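Local coordinates for protein histone-lysine N-methyltransferase family member SUVH9 (Arabidopsis thaliana, PDB 4NJ5) that acts in gene silencing without methyltransferase activity of its own and may bind methylated DNA and recruit RNA polymerase V to chromatin, at residues 311-314 and 315-319; 27-30 and 31-35; 417-420 and 421-424; 478-481 and 482-485; 16-19 and 20-23. All coordinates share one frame; numbering follows the deposited sequence.

Interaction 1. Residues 311-314 and 315-319; sequences GCLC and EAKNS. With ZN (zinc ion), chain D; ZN (zinc ion), chain B.
Glu315 folds its carboxylate back onto Gly311, and Glu315 OE2 accepts the Gly311 amide N at 2.8 Å, the donor standing well above the carboxylate plane. CG lies anti to the backbone N of Glu315 (chi1 176°), which sends the extended chain back past the start of the helix toward that amide. Cys312 is the N-cap. Cys312 SG, held between its own N and carbonyl carbon (chi1 88°), takes a weak capping bond from Glu315 N at 3.6 Å while binding a zinc ion at 2.4 Å; the capping N-H is likely to ease some of the thiolate's negative charge. Cys314 turns SG to a second zinc ion at 2.3 Å, so the two cysteines serve different metals of the triangular three-zinc pre-SET cluster. Cys314 O is gripped at the other end of the turn by Asn318 ND2 at 2.6 Å, nearly in the amide plane, with a weak bond from Asn318 N beside it. Leu313 CD1 meets Lys317 CG at 3.9 Å, the two side chains crossing at a slant. Cys302 binds both of these zinc ions, with Cys304 and Cys308 completing one site and Cys340 and Cys344 the other. The short helix 313-317 thus packs against the metal cluster and ends in a Schellman motif at Ser319, while Asn318 OD1 bonds to His338 N of strand 337-338.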
loop_
_atom_site.group_PDB
_atom_site.type_symbol
_atom_site.label_atom_id
_atom_site.label_comp_id
_atom_site.label_asym_id
_atom_site.label_seq_id
_atom_site.Cartn_x
_atom_site.Cartn_y
_atom_site.Cartn_z
ATOM N N GLY A 311 -6.303 -27.661 -5.401
ATOM C CA GLY A 311 -6.143 -28.976 -5.994
ATOM C C GLY A 311 -6.541 -29.104 -7.453
ATOM O O GLY A 311 -6.729 -30.216 -7.949
ATOM N N CYS A 312 -6.672 -27.981 -8.151
ATOM C CA CYS A 312 -6.990 -28.038 -9.573
ATOM C C CYS A 312 -5.724 -28.026 -10.429
ATOM O O CYS A 312 -4.614 -27.865 -9.916
ATOM C CB CYS A 312 -7.926 -26.897 -9.977
ATOM S SG CYS A 312 -7.108 -25.357 -10.445
ATOM N N LEU A 313 -5.907 -28.207 -11.734
ATOM C CA LEU A 313 -4.803 -28.275 -12.688
ATOM C C LEU A 313 -3.972 -26.994 -12.710
ATOM O O LEU A 313 -2.738 -27.042 -12.713
ATOM C CB LEU A 313 -5.344 -28.577 -14.090
ATOM C CG LEU A 313 -4.603 -27.987 -15.296
ATOM C CD1 LEU A 313 -3.286 -28.706 -15.551
ATOM C CD2 LEU A 313 -5.482 -28.011 -16.538
ATOM N N CYS A 314 -4.652 -25.852 -12.724
ATOM C CA CYS A 314 -3.970 -24.566 -12.756
ATOM C C CYS A 314 -3.125 -24.319 -11.511
ATOM O O CYS A 314 -2.101 -23.634 -11.575
ATOM C CB CYS A 314 -4.970 -23.435 -12.981
ATOM S SG CYS A 314 -5.629 -23.415 -14.661
ATOM N N GLU A 315 -3.536 -24.886 -10.380
ATOM C CA GLU A 315 -2.697 -24.826 -9.186
ATOM C C GLU A 315 -1.422 -25.643 -9.386
ATOM O O GLU A 315 -0.337 -25.227 -8.992
ATOM C CB GLU A 315 -3.457 -25.305 -7.948
ATOM C CG GLU A 315 -2.592 -25.343 -6.699
ATOM C CD GLU A 315 -3.387 -25.512 -5.420
ATOM O OE1 GLU A 315 -3.668 -24.490 -4.756
ATOM O OE2 GLU A 315 -3.720 -26.665 -5.070
ATOM N N ALA A 316 -1.569 -26.807 -10.010
ATOM C CA ALA A 316 -0.428 -27.658 -10.323
ATOM C C ALA A 316 0.535 -26.923 -11.256
ATOM O O ALA A 316 1.757 -27.071 -11.139
ATOM C CB ALA A 316 -0.885 -28.957 -10.951
ATOM N N LYS A 317 -0.015 -26.139 -12.186
ATOM C CA LYS A 317 0.798 -25.353 -13.114
ATOM C C LYS A 317 1.598 -24.291 -12.365
ATOM O O LYS A 317 2.667 -23.880 -12.811
ATOM C CB LYS A 317 -0.081 -24.696 -14.191
ATOM C CG LYS A 317 -0.889 -25.668 -15.041
ATOM C CD LYS A 317 -1.801 -24.939 -16.043
ATOM C CE LYS A 317 -1.002 -24.333 -17.189
ATOM N NZ LYS A 317 -1.715 -23.198 -17.836
ATOM N N ASN A 318 1.063 -23.860 -11.226
ATOM C CA ASN A 318 1.704 -22.854 -10.386
ATOM C C ASN A 318 2.433 -23.474 -9.193
ATOM O O ASN A 318 2.417 -22.929 -8.090
ATOM C CB ASN A 318 0.674 -21.820 -9.911
ATOM C CG ASN A 318 0.156 -20.943 -11.048
ATOM O OD1 ASN A 318 0.766 -19.930 -11.390
ATOM N ND2 ASN A 318 -0.975 -21.329 -11.629
ATOM N N SER A 319 3.050 -24.629 -9.425
ATOM C CA SER A 319 3.870 -25.307 -8.418
ATOM C C SER A 319 3.121 -25.625 -7.130
ATOM O O SER A 319 3.714 -25.657 -6.051
ATOM C CB SER A 319 5.130 -24.495 -8.100
ATOM O OG SER A 319 5.967 -24.390 -9.239
HETATM ZN ZN ZN D . -9.020 -24.035 -11.163
HETATM ZN ZN ZN B . -7.651 -22.329 -14.568
#

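Interaction 2. Residues 27-30 and 31-35; sequences RMFL and MMEEA
One face of the last turns of helix 8-35 carries a CH-pi contact between Phe29 and Glu33, four residues apart. Glu33 CG sits over the phenyl ring of Phe29, 3.7 Å from its centroid and displaced toward the rim, with CZ as its nearest ring atom at 3.5 Å. Phe29 CG is anti to the backbone N (chi1 171°), which swings the ring along the helix toward the following turn; Glu33 bends at chi2 (-56°) to lay its carboxylate nearly parallel to the ring, the planes 10° apart. The carboxylate thus reaches past the ring, and Glu33 OE2 makes a long, weak ion pair with Lys36 NZ. Were Phe29 an alanine, the aliphatic part of Glu33 would probably lose its cover and its carboxylate swing more freely. Beneath the side chains runs the i to i+4 ladder of an alpha helix: Met31 N donates to Arg27 O at 2.9 Å, and Met32, Glu33 and Glu34 repeat the step on Met28, Phe29 and Leu30. On another side of the helix Met31 CG lies close on Arg27 O, 3.0 Å away, and Met31 SD approaches Arg27 NH1 obliquely at 4.4 Å. The guanidinium itself is engaged by a salt bridge from NH2 to Asp24. Arg27, Leu30 and Met31 touch helix 46-60, whereas Met28 reaches the loops at Asp325, Thr329 and Trp424.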
loop_
_atom_site.group_PDB
_atom_site.type_symbol
_atom_site.label_atom_id
_atom_site.label_comp_id
_atom_site.label_asym_id
_atom_site.label_seq_id
_atom_site.Cartn_x
_atom_site.Cartn_y
_atom_site.Cartn_z
ATOM N N ARG A 27 -1.626 -11.765 8.155
ATOM C CA ARG A 27 -3.041 -11.508 7.903
ATOM C C ARG A 27 -3.530 -12.332 6.724
ATOM O O ARG A 27 -4.505 -13.082 6.836
ATOM C CB ARG A 27 -3.283 -10.032 7.593
ATOM C CG ARG A 27 -3.593 -9.156 8.784
ATOM C CD ARG A 27 -4.290 -7.876 8.332
ATOM N NE ARG A 27 -3.677 -7.306 7.133
ATOM C CZ ARG A 27 -4.224 -7.340 5.920
ATOM N NH1 ARG A 27 -5.406 -7.917 5.739
ATOM N NH2 ARG A 27 -3.588 -6.799 4.888
ATOM N N MET A 28 -2.838 -12.193 5.596
ATOM C CA MET A 28 -3.236 -12.892 4.381
ATOM C C MET A 28 -3.274 -14.406 4.587
ATOM O O MET A 28 -4.141 -15.092 4.046
ATOM C CB MET A 28 -2.321 -12.512 3.214
ATOM C CG MET A 28 -2.531 -11.081 2.728
ATOM S SD MET A 28 -1.353 -10.574 1.463
ATOM C CE MET A 28 -1.715 -11.769 0.174
ATOM N N PHE A 29 -2.347 -14.918 5.390
ATOM C CA PHE A 29 -2.308 -16.346 5.678
ATOM C C PHE A 29 -3.521 -16.806 6.478
ATOM O O PHE A 29 -4.114 -17.842 6.175
ATOM C CB PHE A 29 -1.031 -16.717 6.429
ATOM C CG PHE A 29 -1.026 -18.129 6.941
ATOM C CD1 PHE A 29 -0.814 -19.192 6.076
ATOM C CD2 PHE A 29 -1.240 -18.394 8.287
ATOM C CE1 PHE A 29 -0.813 -20.494 6.540
ATOM C CE2 PHE A 29 -1.240 -19.697 8.760
ATOM C CZ PHE A 29 -1.026 -20.749 7.885
ATOM N N LEU A 30 -3.871 -16.039 7.507
ATOM C CA LEU A 30 -5.041 -16.337 8.328
ATOM C C LEU A 30 -6.308 -16.313 7.480
ATOM O O LEU A 30 -7.223 -17.150 7.652
ATOM C CB LEU A 30 -5.157 -15.321 9.461
ATOM C CG LEU A 30 -4.019 -15.393 10.473
ATOM C CD1 LEU A 30 -4.134 -14.291 11.513
ATOM C CD2 LEU A 30 -4.007 -16.764 11.140
ATOM N N MET A 31 -6.351 -15.359 6.550
ATOM C CA MET A 31 -7.452 -15.284 5.595
ATOM C C MET A 31 -7.493 -16.495 4.652
ATOM O O MET A 31 -8.565 -17.021 4.355
ATOM C CB MET A 31 -7.407 -13.968 4.807
ATOM C CG MET A 31 -7.271 -12.733 5.686
ATOM S SD MET A 31 -8.188 -11.285 5.140
ATOM C CE MET A 31 -9.603 -11.435 6.220
ATOM N N MET A 32 -6.343 -16.957 4.181
ATOM C CA MET A 32 -6.343 -18.129 3.308
ATOM C C MET A 32 -6.787 -19.363 4.090
ATOM O O MET A 32 -7.499 -20.220 3.571
ATOM C CB MET A 32 -4.965 -18.346 2.674
ATOM C CG MET A 32 -4.665 -17.409 1.507
ATOM S SD MET A 32 -5.808 -17.668 0.131
ATOM C CE MET A 32 -5.294 -19.290 -0.430
ATOM N N GLU A 33 -6.387 -19.433 5.354
ATOM C CA GLU A 33 -6.716 -20.587 6.181
ATOM C C GLU A 33 -8.209 -20.662 6.448
ATOM O O GLU A 33 -8.815 -21.731 6.335
ATOM C CB GLU A 33 -5.921 -20.578 7.493
ATOM C CG GLU A 33 -4.441 -20.933 7.337
ATOM C CD GLU A 33 -4.209 -22.285 6.670
ATOM O OE1 GLU A 33 -4.059 -23.295 7.393
ATOM O OE2 GLU A 33 -4.163 -22.335 5.422
ATOM N N GLU A 34 -8.808 -19.524 6.784
ATOM C CA GLU A 34 -10.246 -19.500 7.045
ATOM C C GLU A 34 -11.077 -19.696 5.765
ATOM O O GLU A 34 -12.147 -20.297 5.807
ATOM C CB GLU A 34 -10.642 -18.210 7.770
ATOM C CG GLU A 34 -12.045 -18.209 8.354
ATOM C CD GLU A 34 -12.060 -18.404 9.864
ATOM O OE1 GLU A 34 -11.334 -19.289 10.371
ATOM O OE2 GLU A 34 -12.806 -17.670 10.548
ATOM N N ALA A 35 -10.568 -19.210 4.630
ATOM C CA ALA A 35 -11.345 -19.185 3.383
ATOM C C ALA A 35 -11.266 -20.522 2.691
ATOM O O ALA A 35 -12.037 -20.818 1.779
ATOM C CB ALA A 35 -10.856 -18.094 2.449
#

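Interaction 3. Residues 417-420 and 421-424; sequences SSAR and WEDW
A short 3-10 segment at 419-420 is bracketed by the bonds of Trp421 N to Ser418 O at 3.0 Å and, weakly, of Glu422 N to Ala419 O. A type I beta turn from Trp421 to Trp424 follows, closed by Trp424 N on Trp421 O; a water links Arg420 O, to which it donates, with Asp423 N, from which it accepts. Arg420 and Trp421 run side by side in the same direction. Arg420 CG lies over the indole face, 3.5 Å from the centroid of the Trp421 five-membered ring, in a CH-pi contact; further out, Arg420 NE comes 3.6 Å from Trp421 CZ2, and the guanidinium plane stands steeply to the ring, 71° apart. Arg420 NH2 forms a salt bridge to Asp466, and Trp421 NE1 donates to Pro467 O. A leucine in place of Trp421 would probably leave the aliphatic run of Arg420 without its flat support and Pro467 O without this donor. Glu422 folds back beside Ala419, its OE2 3.6 Å from Ala419 CB. This SET-domain loop therefore pairs apolar packing on the indole with polar ties at the ring nitrogen and the guanidinium, which should restrict rotation of both side chains.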
loop_
_atom_site.group_PDB
_atom_site.type_symbol
_atom_site.label_atom_id
_atom_site.label_comp_id
_atom_site.label_asym_id
_atom_site.label_seq_id
_atom_site.Cartn_x
_atom_site.Cartn_y
_atom_site.Cartn_z
ATOM N N SER A 417 14.631 -5.989 -10.877
ATOM C CA SER A 417 14.936 -6.669 -9.627
ATOM C C SER A 417 13.840 -6.456 -8.598
ATOM O O SER A 417 13.456 -5.327 -8.300
ATOM C CB SER A 417 16.275 -6.198 -9.062
ATOM O OG SER A 417 16.572 -6.875 -7.851
ATOM N N SER A 418 13.343 -7.555 -8.053
ATOM C CA SER A 418 12.346 -7.495 -6.999
ATOM C C SER A 418 12.930 -8.086 -5.723
ATOM O O SER A 418 12.201 -8.399 -4.781
ATOM C CB SER A 418 11.096 -8.273 -7.416
ATOM O OG SER A 418 10.512 -7.717 -8.580
ATOM N N ALA A 419 14.251 -8.231 -5.702
ATOM C CA ALA A 419 14.934 -8.970 -4.644
ATOM C C ALA A 419 14.796 -8.312 -3.276
ATOM O O ALA A 419 14.942 -8.972 -2.246
ATOM C CB ALA A 419 16.403 -9.172 -4.996
ATOM N N ARG A 420 14.513 -7.015 -3.272
ATOM C CA ARG A 420 14.314 -6.279 -2.026
ATOM C C ARG A 420 13.127 -6.819 -1.226
ATOM O O ARG A 420 13.123 -6.781 0.006
ATOM C CB ARG A 420 14.135 -4.783 -2.313
ATOM C CG ARG A 420 13.404 -4.020 -1.221
ATOM C CD ARG A 420 14.073 -2.697 -0.909
ATOM N NE ARG A 420 13.188 -1.566 -1.165
ATOM C CZ ARG A 420 13.136 -0.476 -0.408
ATOM N NH1 ARG A 420 12.302 0.506 -0.718
ATOM N NH2 ARG A 420 13.915 -0.367 0.657
ATOM N N TRP A 421 12.129 -7.341 -1.930
ATOM C CA TRP A 421 10.893 -7.765 -1.290
ATOM C C TRP A 421 10.682 -9.272 -1.363
ATOM O O TRP A 421 9.545 -9.739 -1.377
ATOM C CB TRP A 421 9.708 -7.040 -1.928
ATOM C CG TRP A 421 9.889 -5.563 -1.997
ATOM C CD1 TRP A 421 10.489 -4.858 -2.998
ATOM C CD2 TRP A 421 9.483 -4.602 -1.017
ATOM N NE1 TRP A 421 10.471 -3.515 -2.707
ATOM C CE2 TRP A 421 9.860 -3.330 -1.494
ATOM C CE3 TRP A 421 8.828 -4.691 0.218
ATOM C CZ2 TRP A 421 9.608 -2.159 -0.785
ATOM C CZ3 TRP A 421 8.581 -3.528 0.921
ATOM C CH2 TRP A 421 8.968 -2.279 0.418
ATOM N N GLU A 422 11.767 -10.035 -1.402
ATOM C CA GLU A 422 11.642 -11.487 -1.502
ATOM C C GLU A 422 11.110 -12.150 -0.230
ATOM O O GLU A 422 10.671 -13.297 -0.259
ATOM C CB GLU A 422 12.954 -12.123 -1.985
ATOM C CG GLU A 422 13.196 -11.931 -3.477
ATOM C CD GLU A 422 14.475 -12.580 -3.970
ATOM O OE1 GLU A 422 15.169 -13.229 -3.163
ATOM O OE2 GLU A 422 14.789 -12.438 -5.172
ATOM N N ASP A 423 11.145 -11.418 0.878
ATOM C CA ASP A 423 10.617 -11.925 2.144
ATOM C C ASP A 423 9.099 -11.779 2.240
ATOM O O ASP A 423 8.496 -12.117 3.256
ATOM C CB ASP A 423 11.287 -11.232 3.331
ATOM C CG ASP A 423 12.736 -11.636 3.494
ATOM O OD1 ASP A 423 13.132 -12.689 2.939
ATOM O OD2 ASP A 423 13.480 -10.912 4.188
ATOM N N TRP A 424 8.486 -11.264 1.181
ATOM C CA TRP A 424 7.032 -11.141 1.111
ATOM C C TRP A 424 6.382 -12.524 1.140
ATOM O O TRP A 424 6.703 -13.391 0.327
ATOM C CB TRP A 424 6.637 -10.374 -0.153
ATOM C CG TRP A 424 5.169 -10.239 -0.370
ATOM C CD1 TRP A 424 4.445 -10.753 -1.405
ATOM C CD2 TRP A 424 4.237 -9.542 0.467
ATOM N NE1 TRP A 424 3.118 -10.419 -1.267
ATOM C CE2 TRP A 424 2.965 -9.676 -0.126
ATOM C CE3 TRP A 424 4.355 -8.819 1.657
ATOM C CZ2 TRP A 424 1.816 -9.113 0.432
ATOM C CZ3 TRP A 424 3.216 -8.261 2.211
ATOM C CH2 TRP A 424 1.963 -8.412 1.598
HETATM O O HOH W 1 12.490 -8.798 1.602
#

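Interaction 4. Residues 478-481 and 482-485; sequences HNSL and MFPR
His478 reaches across the loop to Phe483, His478 NE2 donating to Phe483 O at 2.5 Å. The acceptor lies in the imidazole plane, although the donor stands well above the carbonyl plane and the N-H is bent to 133°. CG of His478 sits between its own N and carbonyl carbon (chi1 81°), a setting that folds the ring inward over the loop. From there His478 ND1 accepts Ser480 N at 2.8 Å, almost straight and again in the ring plane. Bonds at both ring nitrogens hold the imidazole against rotation, a pattern consistent with a proton on NE2 and an acceptor lone pair at ND1. Phe287 meets the same ring edge-to-face. The loop joins the antiparallel strands 469-475 and 485-490 of the SET domain. Its tip is a type I beta turn from Ser480 to Phe483, closed by Phe483 N on Ser480 O at 3.0 Å. Ser480 turns OG anti to its amide nitrogen (chi1 175°), pointing it into the turn, where it takes a weak bond from Met482 N and lies at the edge of the Phe483 ring, 4.2 Å from CD2. Met482 bends at chi2 and chi3, which curls CE back to 4.3 Å from Leu481 CB. Pro484 sets CD 3.3 Å from Leu481 O and rests on Phe473 and Leu475 of the preceding strand. Beyond it, Arg485 opens the next strand and forms salt bridges to Glu389 and Asp477.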
loop_
_atom_site.group_PDB
_atom_site.type_symbol
_atom_site.label_atom_id
_atom_site.label_comp_id
_atom_site.label_asym_id
_atom_site.label_seq_id
_atom_site.Cartn_x
_atom_site.Cartn_y
_atom_site.Cartn_z
ATOM N N HIS A 478 -1.878 -16.178 -23.741
ATOM C CA HIS A 478 -1.137 -17.085 -24.546
ATOM C C HIS A 478 -0.354 -17.994 -23.680
ATOM O O HIS A 478 -0.268 -17.750 -22.508
ATOM C CB HIS A 478 -0.260 -16.343 -25.515
ATOM C CG HIS A 478 1.015 -15.832 -24.948
ATOM N ND1 HIS A 478 1.984 -16.612 -24.559
ATOM C CD2 HIS A 478 1.466 -14.573 -24.789
ATOM C CE1 HIS A 478 2.984 -15.897 -24.142
ATOM N NE2 HIS A 478 2.676 -14.649 -24.288
ATOM N N ASN A 479 0.204 -19.057 -24.226
ATOM C CA ASN A 479 0.984 -20.004 -23.429
ATOM C C ASN A 479 2.439 -20.238 -23.836
ATOM O O ASN A 479 2.956 -21.344 -23.695
ATOM C CB ASN A 479 0.248 -21.338 -23.305
ATOM C CG ASN A 479 -0.250 -21.588 -21.901
ATOM O OD1 ASN A 479 0.294 -21.052 -20.936
ATOM N ND2 ASN A 479 -1.291 -22.398 -21.776
ATOM N N SER A 480 3.104 -19.195 -24.314
ATOM C CA SER A 480 4.515 -19.295 -24.657
ATOM C C SER A 480 5.391 -18.881 -23.483
ATOM O O SER A 480 5.382 -17.718 -23.083
ATOM C CB SER A 480 4.837 -18.423 -25.869
ATOM O OG SER A 480 6.230 -18.418 -26.131
ATOM N N LEU A 481 6.151 -19.830 -22.941
ATOM C CA LEU A 481 7.075 -19.551 -21.840
ATOM C C LEU A 481 8.103 -18.477 -22.192
ATOM O O LEU A 481 8.600 -17.773 -21.316
ATOM C CB LEU A 481 7.804 -20.824 -21.400
ATOM C CG LEU A 481 7.079 -21.832 -20.501
ATOM C CD1 LEU A 481 5.761 -21.282 -19.971
ATOM C CD2 LEU A 481 6.864 -23.152 -21.224
ATOM N N MET A 482 8.417 -18.357 -23.477
ATOM C CA MET A 482 9.414 -17.396 -23.936
ATOM C C MET A 482 8.907 -15.959 -23.855
ATOM O O MET A 482 9.700 -15.022 -23.749
ATOM C CB MET A 482 9.835 -17.712 -25.373
ATOM C CG MET A 482 10.266 -19.157 -25.611
ATOM S SD MET A 482 11.917 -19.553 -24.994
ATOM C CE MET A 482 11.558 -20.157 -23.343
ATOM N N PHE A 483 7.591 -15.784 -23.901
ATOM C CA PHE A 483 7.019 -14.442 -23.956
ATOM C C PHE A 483 5.930 -14.145 -22.922
ATOM O O PHE A 483 4.825 -13.749 -23.288
ATOM C CB PHE A 483 6.478 -14.163 -25.359
ATOM C CG PHE A 483 7.543 -13.849 -26.368
ATOM C CD1 PHE A 483 8.146 -12.603 -26.388
ATOM C CD2 PHE A 483 7.936 -14.794 -27.303
ATOM C CE1 PHE A 483 9.124 -12.307 -27.317
ATOM C CE2 PHE A 483 8.916 -14.504 -28.234
ATOM C CZ PHE A 483 9.510 -13.258 -28.241
ATOM N N PRO A 484 6.240 -14.304 -21.625
ATOM C CA PRO A 484 5.207 -13.958 -20.649
ATOM C C PRO A 484 5.057 -12.448 -20.557
ATOM O O PRO A 484 5.954 -11.719 -20.972
ATOM C CB PRO A 484 5.778 -14.499 -19.340
ATOM C CG PRO A 484 7.250 -14.381 -19.520
ATOM C CD PRO A 484 7.509 -14.681 -20.975
ATOM N N ARG A 485 3.938 -11.982 -20.021
ATOM C CA ARG A 485 3.749 -10.553 -19.836
ATOM C C ARG A 485 4.476 -10.060 -18.589
ATOM O O ARG A 485 4.830 -10.843 -17.707
ATOM C CB ARG A 485 2.261 -10.204 -19.783
ATOM C CG ARG A 485 1.525 -10.597 -21.053
ATOM C CD ARG A 485 0.141 -9.994 -21.133
ATOM N NE ARG A 485 -0.460 -10.264 -22.433
ATOM C CZ ARG A 485 -0.406 -9.438 -23.474
ATOM N NH1 ARG A 485 -0.978 -9.778 -24.623
ATOM N NH2 ARG A 485 0.217 -8.272 -23.365
#

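Interaction 5. Residues 16-19 and 20-23; sequences VRKT and RMIY
Met21 packs alongside Arg17 and Lys18 of the preceding turn, all three chains running the same way. Met21 CB starts 3.5 Å from Lys18 O and nearly as close to Arg17 O, and Met21 CG is 4.0 Å from Arg17 O. SD then carries the chain outward to the Trp424 backbone, its nearest approach there being to the amide N. A bend at chi3 (-69°) turns the methyl CE of Met21 back between its two neighbours: Arg17 NH1 lies 3.6 Å away, met obliquely, and Lys18 CD lies at 3.7 Å. The stretch is the middle of the long N-terminal helix 8-35, and its regular ladder runs from Arg20 N on Val16 O, at 2.9 Å, through Met21 and Ile22 to Tyr23 N on Thr19 O. One turn on from Val16, Arg20 CG touches Val16 O at 3.3 Å. The guanidinium groups have partners elsewhere: Arg20 forms a salt bridge with Glu89, Arg17 NH2 pairs with Glu14, and Arg17 NH1 donates to Arg420 O while its group makes a cation-pi contact with Trp421. The side chains of Thr19 and Tyr23 pack on Met58 of helix 46-60 and Val92 of helix 87-92.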
loop_
_atom_site.group_PDB
_atom_site.type_symbol
_atom_site.label_atom_id
_atom_site.label_comp_id
_atom_site.label_asym_id
_atom_site.label_seq_id
_atom_site.Cartn_x
_atom_site.Cartn_y
_atom_site.Cartn_z
ATOM N N VAL A 16 11.114 -1.395 10.133
ATOM C CA VAL A 16 9.675 -1.175 9.963
ATOM C C VAL A 16 9.148 -1.862 8.704
ATOM O O VAL A 16 8.068 -2.460 8.714
ATOM C CB VAL A 16 9.322 0.328 9.913
ATOM C CG1 VAL A 16 7.914 0.537 9.373
ATOM C CG2 VAL A 16 9.466 0.950 11.287
ATOM N N ARG A 17 9.921 -1.777 7.624
ATOM C CA ARG A 17 9.554 -2.425 6.369
ATOM C C ARG A 17 9.334 -3.930 6.575
ATOM O O ARG A 17 8.269 -4.474 6.236
ATOM C CB ARG A 17 10.636 -2.173 5.318
ATOM C CG ARG A 17 10.245 -2.551 3.906
ATOM C CD ARG A 17 11.288 -2.080 2.898
ATOM N NE ARG A 17 12.538 -2.832 2.977
ATOM C CZ ARG A 17 12.748 -3.991 2.361
ATOM N NH1 ARG A 17 11.788 -4.535 1.626
ATOM N NH2 ARG A 17 13.916 -4.610 2.481
ATOM N N LYS A 18 10.332 -4.590 7.155
ATOM C CA LYS A 18 10.232 -6.020 7.451
ATOM C C LYS A 18 9.040 -6.351 8.359
ATOM O O LYS A 18 8.336 -7.352 8.154
ATOM C CB LYS A 18 11.529 -6.531 8.086
ATOM C CG LYS A 18 12.708 -6.612 7.128
ATOM C CD LYS A 18 12.491 -7.700 6.088
ATOM C CE LYS A 18 13.630 -7.746 5.080
ATOM N NZ LYS A 18 14.942 -8.055 5.718
ATOM N N THR A 19 8.814 -5.505 9.359
ATOM C CA THR A 19 7.712 -5.732 10.282
ATOM C C THR A 19 6.378 -5.700 9.548
ATOM O O THR A 19 5.528 -6.571 9.752
ATOM C CB THR A 19 7.683 -4.697 11.426
ATOM O OG1 THR A 19 8.939 -4.703 12.116
ATOM C CG2 THR A 19 6.568 -5.033 12.407
ATOM N N ARG A 20 6.197 -4.703 8.690
ATOM C CA ARG A 20 4.944 -4.574 7.958
ATOM C C ARG A 20 4.741 -5.737 6.992
ATOM O O ARG A 20 3.618 -6.238 6.830
ATOM C CB ARG A 20 4.856 -3.222 7.244
ATOM C CG ARG A 20 4.801 -2.037 8.209
ATOM C CD ARG A 20 4.208 -0.791 7.567
ATOM N NE ARG A 20 2.787 -0.946 7.264
ATOM C CZ ARG A 20 1.992 0.049 6.881
ATOM N NH1 ARG A 20 2.476 1.279 6.761
ATOM N NH2 ARG A 20 0.711 -0.181 6.626
ATOM N N MET A 21 5.832 -6.180 6.371
ATOM C CA MET A 21 5.765 -7.344 5.489
ATOM C C MET A 21 5.288 -8.588 6.239
ATOM O O MET A 21 4.431 -9.342 5.748
ATOM C CB MET A 21 7.120 -7.608 4.840
ATOM C CG MET A 21 7.233 -7.099 3.422
ATOM S SD MET A 21 8.696 -7.774 2.621
ATOM C CE MET A 21 9.978 -6.926 3.539
ATOM N N ILE A 22 5.841 -8.793 7.431
ATOM C CA ILE A 22 5.405 -9.897 8.277
ATOM C C ILE A 22 3.928 -9.772 8.638
ATOM O O ILE A 22 3.164 -10.729 8.493
ATOM C CB ILE A 22 6.237 -9.997 9.568
ATOM C CG1 ILE A 22 7.650 -10.493 9.254
ATOM C CG2 ILE A 22 5.567 -10.933 10.564
ATOM C CD1 ILE A 22 8.506 -10.712 10.488
ATOM N N TYR A 23 3.523 -8.589 9.095
ATOM C CA TYR A 23 2.135 -8.379 9.503
ATOM C C TYR A 23 1.137 -8.694 8.382
ATOM O O TYR A 23 0.230 -9.517 8.557
ATOM C CB TYR A 23 1.924 -6.956 10.032
ATOM C CG TYR A 23 0.503 -6.681 10.469
ATOM C CD1 TYR A 23 0.038 -7.112 11.706
ATOM C CD2 TYR A 23 -0.373 -5.994 9.644
ATOM C CE1 TYR A 23 -1.261 -6.865 12.107
ATOM C CE2 TYR A 23 -1.676 -5.745 10.034
ATOM C CZ TYR A 23 -2.113 -6.181 11.266
ATOM O OH TYR A 23 -3.408 -5.931 11.652
#

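In the fold
Along the chain the order is interaction 5, 2, 1, 3 and 4. Interactions 5 and 2 follow one another on helix 8-35, separated by three residues, their centres about 17 Å apart. This helix meets the SET-domain loop of interaction 3 at two levels: residues 16-23 touch it through Arg17, Lys18 and Met21, and Met28 of interaction 2 lies on Trp424. Interaction 4 belongs to the same SET domain as interaction 3, about 23 Å away between centres. It borders the pre-SET helix of interaction 1 by a light packing contact between Lys317 and Asn479. The N-terminal helix thus rests on the SET domain, and the SET domain in turn touches the zinc-bearing pre-SET region.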